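Local coordinates for protein gastrodianin-4 (Gastrodia elata, PDB 1XD6) that probably binds mannose as a monomeric monocot lectin and is an antifungal protein of an orchid, at residues 2-5 and 9-12; 62-65 and 71-74. All blocks are in the same frame, centred on the assembly; numbering follows the deposited sequence.

Overall arrangement
Both contacts involve the sheet of strands 9-10, 52-56, 62-66 and 69-73, but at different levels of organisation. Contact 2 lies within it, joining the two arms of a hairpin through main-chain hydrogen bonds, with residues 62-64 buried and the 71-74 side only partly so. Contact 1 is smaller and works between sheets: residues 9-12 come from the opposite border of that same sheet, residues 2-5 from the edge of another. There leucine methyls meet a leucine branch point and the main chain of Ser9, and a salt bridge within residues 2-5 takes no part. The centres lie 13 Å apart, and the nearest atoms are about 5 Å apart without touching.

Contact 1: residues 2-5 and 9-12; sequences DRLN and SLGA
Leu4 and Leu10 meet by their branched ends. The CD2 methyl of Leu4 rests against CG of Leu10 at 3.9 Å, and the two side chains slide past one another in opposite directions, so that a methyl of one faces the branch point of the other. The two first torsions make this possible. In Leu4, CG stands opposite the main-chain N (chi1 -176°) and carries the methyls across to residues 9-10. Leu10 leaves its strand at a slant, and CG, placed opposite its own carbonyl carbon, brings the branch back toward Leu4. The other methyl of Leu4, CD1, lies against the main chain of Ser9, 4.0 Å from Ser9 N. Leucine suits position 4, where a forked apolar end can touch a side chain with one prong and a backbone with the other. Ser9 contributes backbone here and directs its own side chain away, as suits a small polar residue at an exposed position.

Asp2 and Arg3 do not touch residues 9-12; they pair with each other beside Ile86. Arg3 grips Asp2 side-on: NE meets Asp2 OD1 at 3.0 Å in an almost straight bond (177°), while NH2 reaches Asp2 OD2 at 2.9 Å. The OD1 bond lies in the guanidinium plane but enters well out of the carboxylate plane, so the two flat groups are not coplanar. The paired bonds restrain rotation of the long arginine chain and would partly balance the two charges.

Strand 3-5 is the edge of one sheet, bonded to strand 84-87 through Leu4 and Leu85; strand 9-10 is the edge of another, tied to strand 52-56 through Leu10 and Leu54. The leucines therefore meet where two sheets of the bulb-lectin fold, a beta-prism II, come together.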
loop_
_atom_site.group_PDB
_atom_site.type_symbol
_atom_site.label_atom_id
_atom_site.label_comp_id
_atom_site.label_asym_id
_atom_site.label_seq_id
_atom_site.Cartn_x
_atom_site.Cartn_y
_atom_site.Cartn_z
ATOM N N ASP A 2 5.976 -8.503 5.451
ATOM C CA ASP A 2 5.158 -8.692 4.249
ATOM C C ASP A 2 3.777 -8.038 4.378
ATOM O O ASP A 2 2.988 -8.038 3.435
ATOM C CB ASP A 2 5.013 -10.192 3.917
ATOM C CG ASP A 2 4.193 -10.964 4.952
ATOM O OD1 ASP A 2 4.130 -10.567 6.131
ATOM O OD2 ASP A 2 3.572 -12.011 4.668
ATOM N N ARG A 3 3.485 -7.488 5.545
ATOM C CA ARG A 3 2.153 -6.955 5.797
ATOM C C ARG A 3 2.131 -5.698 6.668
ATOM O O ARG A 3 3.034 -5.452 7.466
ATOM C CB ARG A 3 1.217 -8.033 6.362
ATOM C CG ARG A 3 1.544 -8.545 7.768
ATOM C CD ARG A 3 0.851 -9.884 8.096
ATOM N NE ARG A 3 1.470 -11.005 7.360
ATOM C CZ ARG A 3 0.948 -12.232 7.230
ATOM N NH1 ARG A 3 -0.222 -12.536 7.782
ATOM N NH2 ARG A 3 1.608 -13.159 6.543
ATOM N N LEU A 4 1.074 -4.915 6.486
ATOM C CA LEU A 4 0.869 -3.673 7.215
ATOM C C LEU A 4 -0.530 -3.694 7.803
ATOM O O LEU A 4 -1.510 -3.739 7.066
ATOM C CB LEU A 4 1.026 -2.480 6.267
ATOM C CG LEU A 4 0.955 -1.047 6.814
ATOM C CD1 LEU A 4 2.012 -0.779 7.898
ATOM C CD2 LEU A 4 1.110 -0.045 5.689
ATOM N N ASN A 5 -0.606 -3.670 9.125
ATOM C CA ASN A 5 -1.875 -3.655 9.833
ATOM C C ASN A 5 -2.547 -2.284 9.869
ATOM O O ASN A 5 -1.875 -1.241 9.844
ATOM C CB ASN A 5 -1.704 -4.181 11.271
ATOM C CG ASN A 5 -1.163 -5.607 11.317
ATOM O OD1 ASN A 5 -1.597 -6.482 10.563
ATOM N ND2 ASN A 5 -0.201 -5.842 12.208
ATOM N N SER A 9 1.515 2.899 9.449
ATOM C CA SER A 9 1.892 3.600 8.246
ATOM C C SER A 9 3.311 3.234 7.845
ATOM O O SER A 9 4.081 2.726 8.659
ATOM C CB SER A 9 1.712 5.121 8.441
ATOM O OG SER A 9 2.426 5.568 9.574
ATOM N N LEU A 10 3.622 3.438 6.571
ATOM C CA LEU A 10 4.992 3.378 6.089
ATOM C C LEU A 10 5.454 4.802 5.801
ATOM O O LEU A 10 4.790 5.522 5.067
ATOM C CB LEU A 10 5.076 2.548 4.797
ATOM C CG LEU A 10 4.799 1.046 4.911
ATOM C CD1 LEU A 10 4.964 0.385 3.546
ATOM C CD2 LEU A 10 5.720 0.396 5.937
ATOM N N GLY A 11 6.594 5.187 6.368
ATOM C CA GLY A 11 7.217 6.463 6.053
ATOM C C GLY A 11 7.879 6.437 4.690
ATOM O O GLY A 11 7.826 5.411 3.992
ATOM N N ALA A 12 8.498 7.554 4.297
ATOM C CA ALA A 12 9.246 7.619 3.041
ATOM C C ALA A 12 10.366 6.590 3.074
ATOM O O ALA A 12 11.108 6.507 4.057
ATOM C CB ALA A 12 9.820 9.009 2.818
#

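Contact 2: residues 62-65 and 71-74; sequences LVIY and MWAS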
loop_
_atom_site.group_PDB
_atom_site.type_symbol
_atom_site.label_atom_id
_atom_site.label_comp_id
_atom_site.label_asym_id
_atom_site.label_seq_id
_atom_site.Cartn_x
_atom_site.Cartn_y
_atom_site.Cartn_z
ATOM N N LEU A 62 -6.610 2.437 1.908
ATOM C CA LEU A 62 -5.177 2.679 1.806
ATOM C C LEU A 62 -4.996 4.099 1.271
ATOM O O LEU A 62 -5.550 4.422 0.244
ATOM C CB LEU A 62 -4.543 1.655 0.864
ATOM C CG LEU A 62 -3.027 1.573 0.840
ATOM C CD1 LEU A 62 -2.503 1.127 2.203
ATOM C CD2 LEU A 62 -2.566 0.637 -0.312
ATOM N N VAL A 63 -4.259 4.956 1.981
ATOM C CA VAL A 63 -4.170 6.374 1.611
ATOM C C VAL A 63 -2.741 6.887 1.709
ATOM O O VAL A 63 -2.059 6.658 2.712
ATOM C CB VAL A 63 -5.090 7.282 2.498
ATOM C CG1 VAL A 63 -5.081 8.748 1.990
ATOM C CG2 VAL A 63 -6.527 6.741 2.577
ATOM N N ILE A 64 -2.295 7.581 0.665
ATOM C CA ILE A 64 -1.037 8.328 0.693
ATOM C C ILE A 64 -1.336 9.748 1.197
ATOM O O ILE A 64 -2.186 10.427 0.634
ATOM C CB ILE A 64 -0.397 8.385 -0.717
ATOM C CG1 ILE A 64 -0.092 6.975 -1.249
ATOM C CG2 ILE A 64 0.898 9.250 -0.709
ATOM C CD1 ILE A 64 0.267 6.924 -2.771
ATOM N N TYR A 65 -0.652 10.160 2.268
ATOM C CA TYR A 65 -0.740 11.519 2.822
ATOM C C TYR A 65 0.551 12.287 2.596
ATOM O O TYR A 65 1.643 11.709 2.604
ATOM C CB TYR A 65 -1.027 11.508 4.338
ATOM C CG TYR A 65 -2.436 11.127 4.686
ATOM C CD1 TYR A 65 -3.461 12.061 4.642
ATOM C CD2 TYR A 65 -2.752 9.813 5.030
ATOM C CE1 TYR A 65 -4.770 11.705 4.955
ATOM C CE2 TYR A 65 -4.051 9.442 5.338
ATOM C CZ TYR A 65 -5.054 10.391 5.294
ATOM O OH TYR A 65 -6.347 10.038 5.589
ATOM N N MET A 71 -3.192 12.321 -1.008
ATOM C CA MET A 71 -2.656 12.382 -2.364
ATOM C C MET A 71 -3.328 11.345 -3.268
ATOM O O MET A 71 -3.463 11.548 -4.488
ATOM C CB MET A 71 -1.152 12.133 -2.341
ATOM C CG MET A 71 -0.336 13.209 -1.615
ATOM S SD MET A 71 -0.442 14.830 -2.435
ATOM C CE MET A 71 -1.567 15.695 -1.384
ATOM N N TRP A 72 -3.759 10.243 -2.655
ATOM C CA TRP A 72 -4.254 9.075 -3.373
ATOM C C TRP A 72 -4.951 8.175 -2.373
ATOM O O TRP A 72 -4.501 8.052 -1.241
ATOM C CB TRP A 72 -3.078 8.321 -3.989
ATOM C CG TRP A 72 -3.451 7.090 -4.771
ATOM C CD1 TRP A 72 -3.714 7.017 -6.116
ATOM C CD2 TRP A 72 -3.584 5.754 -4.263
ATOM N NE1 TRP A 72 -4.009 5.721 -6.466
ATOM C CE2 TRP A 72 -3.931 4.923 -5.354
ATOM C CE3 TRP A 72 -3.440 5.172 -2.989
ATOM C CZ2 TRP A 72 -4.145 3.547 -5.218
ATOM C CZ3 TRP A 72 -3.666 3.795 -2.850
ATOM C CH2 TRP A 72 -4.004 3.002 -3.965
ATOM N N ALA A 73 -6.042 7.546 -2.792
ATOM C CA ALA A 73 -6.769 6.597 -1.946
ATOM C C ALA A 73 -7.237 5.392 -2.747
ATOM O O ALA A 73 -7.591 5.513 -3.935
ATOM C CB ALA A 73 -7.977 7.283 -1.283
ATOM N N SER A 74 -7.281 4.243 -2.081
ATOM C CA SER A 74 -7.773 3.015 -2.697
ATOM C C SER A 74 -9.298 3.062 -2.897
ATOM O O SER A 74 -9.843 2.282 -3.690
ATOM C CB SER A 74 -7.398 1.813 -1.832
ATOM O OG SER A 74 -7.886 1.991 -0.512
#
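Trp72 and Ile64 put their side chains on one face of the hairpin, and the tryptophan can be followed outward from there. Its CB already touches the strand opposite, 3.8 Å from the CD1 methyl of Ile64. With CG anti to the main-chain N (chi1 -180°), the indole swings over toward Leu62. CE3 comes next, near both Ile64 CD1 and Leu62 O, and then CZ3, which lies 3.7 Å from Leu62 O and 4.2 Å from Leu62 CD2. One ring face takes Ser74 N near its rim, and the side chain also touches Trp104 of strand 102-105. A large flat residue suits this place because it reaches along the neighbouring strand from Ile64 to Leu62 and also touches another sheet.

Ile64 N donates to Trp72 O at 3.0 Å, but Ile64 O accepts from Met71 N at 2.7 Å. Met71 and Trp72 thus both lie opposite Ile64, as in a classic beta bulge, which brings Met71 CB to Ile64 CG2 (3.9 Å). At the other end Ser74 N donates to Leu62 O in the carbonyl plane, while Ser74 OG accepts from Leu62 N at 2.8 Å, standing in for a main-chain carbonyl. OG can turn back to that N-H because it sits between its own N and carbonyl carbon (chi1 56°). Asn61 and Thr76 also hydrogen-bond to this hydroxyl, fixing its rotation.

Val63 and Tyr65, alternating with Ile64, point to the other face, with Val63 CG1 over one face of the Tyr65 ring, near its rim; Tyr65 OH bonds Gln57. They close the QxDxNxVxY signature of mannose-binding bulb lectins. The Ile64/Trp72 face is thus apolar, the bonds join the strands, and the Val63/Tyr65 face carries signature residues and probably contributes to a mannose site.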